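Local atomic coordinates of putative uncharacterized protein (Trichoplax adhaerens, PDB entry 5OI9), a protein that is the N-terminal domain of a STIL-family protein, which probably binds a CEP85-like partner and takes part in centriole assembly. Residues R67-I79 with I86-I98. Sequence-based numbering, arbitrary orientation.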
loop_
_atom_site.group_PDB
_atom_site.type_symbol
_atom_site.label_atom_id
_atom_site.label_comp_id
_atom_site.label_asym_id
_atom_site.label_seq_id
_atom_site.Cartn_x
_atom_site.Cartn_y
_atom_site.Cartn_z
ATOM N N ARG A 67 15.204 -24.456 -10.540
ATOM C CA ARG A 67 14.060 -25.272 -10.145
ATOM C C ARG A 67 12.862 -24.399 -9.792
ATOM O O ARG A 67 11.714 -24.754 -10.083
ATOM C CB ARG A 67 14.440 -26.177 -8.976
ATOM C CG ARG A 67 13.425 -27.266 -8.677
ATOM C CD ARG A 67 13.916 -28.165 -7.556
ATOM N NE ARG A 67 14.428 -27.383 -6.434
ATOM C CZ ARG A 67 13.663 -26.846 -5.489
ATOM N NH1 ARG A 67 12.347 -27.005 -5.528
ATOM N NH2 ARG A 67 14.214 -26.148 -4.505
ATOM N N ILE A 68 13.113 -23.244 -9.184
ATOM C CA ILE A 68 12.077 -22.266 -8.877
ATOM C C ILE A 68 12.272 -21.080 -9.812
ATOM O O ILE A 68 13.275 -20.362 -9.719
ATOM C CB ILE A 68 12.127 -21.828 -7.409
ATOM C CG1 ILE A 68 11.918 -23.037 -6.496
ATOM C CG2 ILE A 68 11.093 -20.748 -7.139
ATOM C CD1 ILE A 68 11.932 -22.700 -5.030
ATOM N N GLN A 69 11.320 -20.873 -10.715
ATOM C CA GLN A 69 11.355 -19.720 -11.596
ATOM C C GLN A 69 10.893 -18.467 -10.861
ATOM O O GLN A 69 10.036 -18.517 -9.975
ATOM C CB GLN A 69 10.484 -19.951 -12.833
ATOM C CG GLN A 69 11.028 -20.996 -13.791
ATOM C CD GLN A 69 10.337 -22.341 -13.653
ATOM O OE1 GLN A 69 9.715 -22.631 -12.632
ATOM N NE2 GLN A 69 10.428 -23.162 -14.691
ATOM N N LYS A 70 11.471 -17.331 -11.245
ATOM C CA LYS A 70 11.171 -16.039 -10.636
ATOM C C LYS A 70 10.533 -15.143 -11.688
ATOM O O LYS A 70 11.195 -14.743 -12.652
ATOM C CB LYS A 70 12.436 -15.392 -10.075
ATOM C CG LYS A 70 13.136 -16.201 -9.003
ATOM C CD LYS A 70 12.326 -16.250 -7.721
ATOM C CE LYS A 70 13.141 -16.843 -6.583
ATOM N NZ LYS A 70 12.401 -16.782 -5.292
ATOM N N PHE A 71 9.254 -14.821 -11.501
ATOM C CA PHE A 71 8.558 -13.911 -12.402
ATOM C C PHE A 71 7.899 -12.781 -11.623
ATOM O O PHE A 71 8.121 -12.634 -10.417
ATOM C CB PHE A 71 7.491 -14.645 -13.221
ATOM C CG PHE A 71 8.017 -15.791 -14.033
ATOM C CD1 PHE A 71 8.913 -15.576 -15.068
ATOM C CD2 PHE A 71 7.592 -17.085 -13.778
ATOM C CE1 PHE A 71 9.389 -16.633 -15.822
ATOM C CE2 PHE A 71 8.063 -18.146 -14.530
ATOM C CZ PHE A 71 8.963 -17.920 -15.552
ATOM N N PHE A 72 7.075 -11.988 -12.305
ATOM C CA PHE A 72 6.258 -10.969 -11.665
ATOM C C PHE A 72 4.818 -11.104 -12.133
ATOM O O PHE A 72 4.559 -11.423 -13.298
ATOM C CB PHE A 72 6.763 -9.546 -11.974
ATOM C CG PHE A 72 8.124 -9.246 -11.418
ATOM C CD1 PHE A 72 8.285 -8.930 -10.080
ATOM C CD2 PHE A 72 9.243 -9.270 -12.236
ATOM C CE1 PHE A 72 9.538 -8.650 -9.563
ATOM C CE2 PHE A 72 10.498 -8.992 -11.726
ATOM C CZ PHE A 72 10.646 -8.682 -10.388
ATOM N N LEU A 73 3.890 -10.880 -11.213
ATOM C CA LEU A 73 2.517 -10.554 -11.558
ATOM C C LEU A 73 2.316 -9.059 -11.341
ATOM O O LEU A 73 2.934 -8.455 -10.461
ATOM C CB LEU A 73 1.522 -11.359 -10.719
ATOM C CG LEU A 73 1.503 -12.873 -10.957
ATOM C CD1 LEU A 73 0.446 -13.547 -10.099
ATOM C CD2 LEU A 73 1.275 -13.186 -12.430
ATOM N N LEU A 74 1.475 -8.456 -12.173
ATOM C CA LEU A 74 1.195 -7.031 -12.089
ATOM C C LEU A 74 -0.280 -6.837 -11.779
ATOM O O LEU A 74 -1.139 -7.459 -12.414
ATOM C CB LEU A 74 1.571 -6.306 -13.385
ATOM C CG LEU A 74 3.030 -6.439 -13.819
ATOM C CD1 LEU A 74 3.321 -5.547 -15.012
ATOM C CD2 LEU A 74 3.970 -6.126 -12.665
ATOM N N GLY A 75 -0.566 -5.977 -10.803
ATOM C CA GLY A 75 -1.928 -5.728 -10.383
ATOM C C GLY A 75 -2.185 -4.248 -10.183
ATOM O O GLY A 75 -1.295 -3.412 -10.346
ATOM N N SER A 76 -3.430 -3.943 -9.832
ATOM C CA SER A 76 -3.840 -2.591 -9.495
ATOM C C SER A 76 -4.513 -2.605 -8.130
ATOM O O SER A 76 -5.139 -3.594 -7.740
ATOM C CB SER A 76 -4.790 -2.009 -10.548
ATOM O OG SER A 76 -5.967 -2.791 -10.647
ATOM N N LEU A 77 -4.373 -1.498 -7.407
ATOM C CA LEU A 77 -4.946 -1.348 -6.075
ATOM C C LEU A 77 -6.228 -0.530 -6.177
ATOM O O LEU A 77 -6.206 0.603 -6.668
ATOM C CB LEU A 77 -3.943 -0.685 -5.131
ATOM C CG LEU A 77 -4.332 -0.556 -3.657
ATOM C CD1 LEU A 77 -3.110 -0.750 -2.775
ATOM C CD2 LEU A 77 -4.971 0.797 -3.378
ATOM N N ASN A 78 -7.336 -1.103 -5.709
ATOM C CA ASN A 78 -8.646 -0.473 -5.794
ATOM C C ASN A 78 -9.302 -0.446 -4.422
ATOM O O ASN A 78 -9.118 -1.364 -3.614
ATOM C CB ASN A 78 -9.549 -1.203 -6.800
ATOM C CG ASN A 78 -8.864 -1.432 -8.140
ATOM O OD1 ASN A 78 -8.683 -0.501 -8.926
ATOM N ND2 ASN A 78 -8.480 -2.678 -8.407
ATOM N N ILE A 79 -10.064 0.614 -4.162
ATOM C CA ILE A 79 -10.741 0.831 -2.888
ATOM C C ILE A 79 -12.201 1.122 -3.205
ATOM O O ILE A 79 -12.500 2.102 -3.897
ATOM C CB ILE A 79 -10.108 1.992 -2.103
ATOM C CG1 ILE A 79 -8.592 1.810 -2.022
ATOM C CG2 ILE A 79 -10.674 2.065 -0.707
ATOM C CD1 ILE A 79 -7.877 2.964 -1.353
ATOM N N ILE A 86 -8.797 -3.847 -2.405
ATOM C CA ILE A 86 -8.750 -5.028 -3.256
ATOM C C ILE A 86 -7.601 -4.866 -4.241
ATOM O O ILE A 86 -7.452 -3.802 -4.855
ATOM C CB ILE A 86 -10.075 -5.242 -4.014
ATOM C CG1 ILE A 86 -11.226 -5.477 -3.033
ATOM C CG2 ILE A 86 -9.953 -6.407 -4.991
ATOM C CD1 ILE A 86 -12.557 -5.736 -3.705
ATOM N N ILE A 87 -6.793 -5.910 -4.389
ATOM C CA ILE A 87 -5.730 -5.953 -5.389
ATOM C C ILE A 87 -6.221 -6.805 -6.552
ATOM O O ILE A 87 -6.554 -7.982 -6.370
ATOM C CB ILE A 87 -4.423 -6.512 -4.807
ATOM C CG1 ILE A 87 -4.029 -5.757 -3.535
ATOM C CG2 ILE A 87 -3.305 -6.445 -5.839
ATOM C CD1 ILE A 87 -3.858 -4.271 -3.739
ATOM N N ASN A 88 -6.273 -6.215 -7.744
ATOM C CA ASN A 88 -6.745 -6.902 -8.946
ATOM C C ASN A 88 -5.527 -7.287 -9.778
ATOM O O ASN A 88 -4.927 -6.440 -10.443
ATOM C CB ASN A 88 -7.703 -6.015 -9.735
ATOM C CG ASN A 88 -8.391 -6.758 -10.869
ATOM O OD1 ASN A 88 -8.676 -7.951 -10.763
ATOM N ND2 ASN A 88 -8.658 -6.054 -11.962
ATOM N N ILE A 89 -5.170 -8.567 -9.749
ATOM C CA ILE A 89 -3.994 -9.083 -10.442
ATOM C C ILE A 89 -4.444 -9.699 -11.759
ATOM O O ILE A 89 -5.212 -10.670 -11.768
ATOM C CB ILE A 89 -3.246 -10.113 -9.580
ATOM C CG1 ILE A 89 -2.863 -9.505 -8.230
ATOM C CG2 ILE A 89 -2.017 -10.631 -10.310
ATOM C CD1 ILE A 89 -2.105 -10.454 -7.324
ATOM N N ASP A 90 -3.958 -9.150 -12.879
ATOM C CA ASP A 90 -4.409 -9.610 -14.188
ATOM C C ASP A 90 -3.317 -9.604 -15.255
ATOM O O ASP A 90 -3.636 -9.756 -16.440
ATOM C CB ASP A 90 -5.590 -8.759 -14.672
ATOM C CG ASP A 90 -5.204 -7.312 -14.927
ATOM O OD1 ASP A 90 -4.224 -6.838 -14.314
ATOM O OD2 ASP A 90 -5.880 -6.649 -15.740
ATOM N N ARG A 91 -2.048 -9.444 -14.887
ATOM C CA ARG A 91 -0.977 -9.373 -15.870
ATOM C C ARG A 91 0.216 -10.190 -15.404
ATOM O O ARG A 91 0.647 -10.069 -14.254
ATOM C CB ARG A 91 -0.548 -7.923 -16.120
ATOM C CG ARG A 91 -1.487 -7.141 -17.017
ATOM C CD ARG A 91 -1.160 -5.666 -16.953
ATOM N NE ARG A 91 -1.476 -5.116 -15.639
ATOM C CZ ARG A 91 -0.818 -4.112 -15.072
ATOM N NH1 ARG A 91 0.208 -3.551 -15.699
ATOM N NH2 ARG A 91 -1.178 -3.677 -13.871
ATOM N N PHE A 92 0.741 -11.016 -16.303
ATOM C CA PHE A 92 1.973 -11.754 -16.075
ATOM C C PHE A 92 3.125 -11.047 -16.773
ATOM O O PHE A 92 2.967 -10.522 -17.880
ATOM C CB PHE A 92 1.856 -13.192 -16.583
ATOM C CG PHE A 92 3.174 -13.900 -16.705
ATOM C CD1 PHE A 92 3.846 -14.340 -15.578
ATOM C CD2 PHE A 92 3.743 -14.123 -17.949
ATOM C CE1 PHE A 92 5.059 -14.991 -15.687
ATOM C CE2 PHE A 92 4.957 -14.772 -18.065
ATOM C CZ PHE A 92 5.616 -15.208 -16.933
ATOM N N ASP A 93 4.281 -11.036 -16.123
ATOM C CA ASP A 93 5.457 -10.357 -16.653
ATOM C C ASP A 93 6.703 -11.156 -16.298
ATOM O O ASP A 93 7.052 -11.270 -15.115
ATOM C CB ASP A 93 5.544 -8.933 -16.099
ATOM C CG ASP A 93 6.697 -8.141 -16.688
ATOM O OD1 ASP A 93 7.298 -8.596 -17.685
ATOM O OD2 ASP A 93 7.003 -7.057 -16.148
ATOM N N PRO A 94 7.392 -11.732 -17.286
ATOM C CA PRO A 94 8.611 -12.497 -16.974
ATOM C C PRO A 94 9.707 -11.646 -16.364
ATOM O O PRO A 94 10.520 -12.160 -15.586
ATOM C CB PRO A 94 9.032 -13.065 -18.339
ATOM C CG PRO A 94 7.810 -12.965 -19.202
ATOM C CD PRO A 94 7.076 -11.751 -18.721
ATOM N N GLY A 95 9.753 -10.358 -16.694
ATOM C CA GLY A 95 10.733 -9.456 -16.134
ATOM C C GLY A 95 12.019 -9.403 -16.939
ATOM O O GLY A 95 12.284 -10.223 -17.820
ATOM N N ARG A 96 12.834 -8.403 -16.618
ATOM C CA ARG A 96 14.129 -8.201 -17.246
ATOM C C ARG A 96 15.248 -8.498 -16.258
ATOM O O ARG A 96 15.072 -8.393 -15.041
ATOM C CB ARG A 96 14.285 -6.764 -17.755
ATOM C CG ARG A 96 13.153 -6.259 -18.630
ATOM C CD ARG A 96 13.342 -4.781 -18.945
ATOM N NE ARG A 96 13.446 -3.979 -17.728
ATOM C CZ ARG A 96 13.631 -2.663 -17.710
ATOM N NH1 ARG A 96 13.737 -1.989 -18.847
ATOM N NH2 ARG A 96 13.712 -2.019 -16.553
ATOM N N ILE A 97 16.405 -8.864 -16.800
ATOM C CA ILE A 97 17.648 -8.972 -16.045
ATOM C C ILE A 97 18.538 -7.802 -16.438
ATOM O O ILE A 97 18.736 -7.538 -17.630
ATOM C CB ILE A 97 18.364 -10.308 -16.308
ATOM C CG1 ILE A 97 17.429 -11.479 -16.020
ATOM C CG2 ILE A 97 19.617 -10.415 -15.450
ATOM C CD1 ILE A 97 16.896 -11.486 -14.611
ATOM N N ILE A 98 19.064 -7.098 -15.442
ATOM C CA ILE A 98 19.985 -5.996 -15.696
ATOM C C ILE A 98 21.285 -6.226 -14.938
ATOM O O ILE A 98 21.391 -5.885 -13.759
ATOM C CB ILE A 98 19.365 -4.638 -15.313
ATOM C CG1 ILE A 98 18.043 -4.422 -16.051
ATOM C CG2 ILE A 98 20.331 -3.504 -15.630
ATOM C CD1 ILE A 98 18.196 -4.275 -17.546
#
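Phe71 and Phe92 meet in a T-shaped stack, with centroids 5.1 Å apart and ring planes at 73°. The edge of Phe92 points at one face of Phe71, and Phe92 CE1 lies 3.5 Å from Phe71 CG. With chi1 at 165°, the Phe92 ring extends opposite its own backbone N and brings CE1 and CZ to Phe71. Helix 45-61 packs against both rings through Ala55, Ala51 and Ser54. On the same face, Leu73 CB rests 3.6 Å from Ile89 CG2, and the two side chains cross at about a right angle. Farther along, Ile87 CD1 touches Leu77 CD1 at 3.7 Å. Gly75 sits beside Ile89 with little room for a side chain. An alanine replacing Phe71 would probably leave the Phe92 edge without its aromatic face and open a gap beneath helix 45-61.

On the other face, Phe72 and Leu74 are buried against Ile119, and Phe72 stacks with His108. Ser76, Asn78, Asn88 and Arg91 are partly exposed. The Arg91 guanidinium lies flat over Leu74, with Leu74 CB 3.7 Å from Arg91 CZ. Asp93 OD1 accepts from Gly95 N, closing an Asx turn, and also bonds Thr111. The side chains of Ser76, Asn78 and Asn88 touch more loosely; the bond from Asn78 ND2 to Ser76 OG is weak.

The strands form an antiparallel hairpin. Asn78 and Ile86 exchange two backbone bonds. Asp90 and Arg91 both face Leu74 in a classic beta bulge, where their N-H groups share Leu74 O through weak bonds. Strand 39-44 lies beside strand 85-97, where Ile41 touches Ile87 and Ile89. The chemistry implies a two-sided hairpin: one face is apolar, with Phe71 and Phe92 meeting helix 45-61; on the other, Asp90 and Asp117 match Arg91 by salt bridges, while buried Asp93 is satisfied by hydrogen bonds.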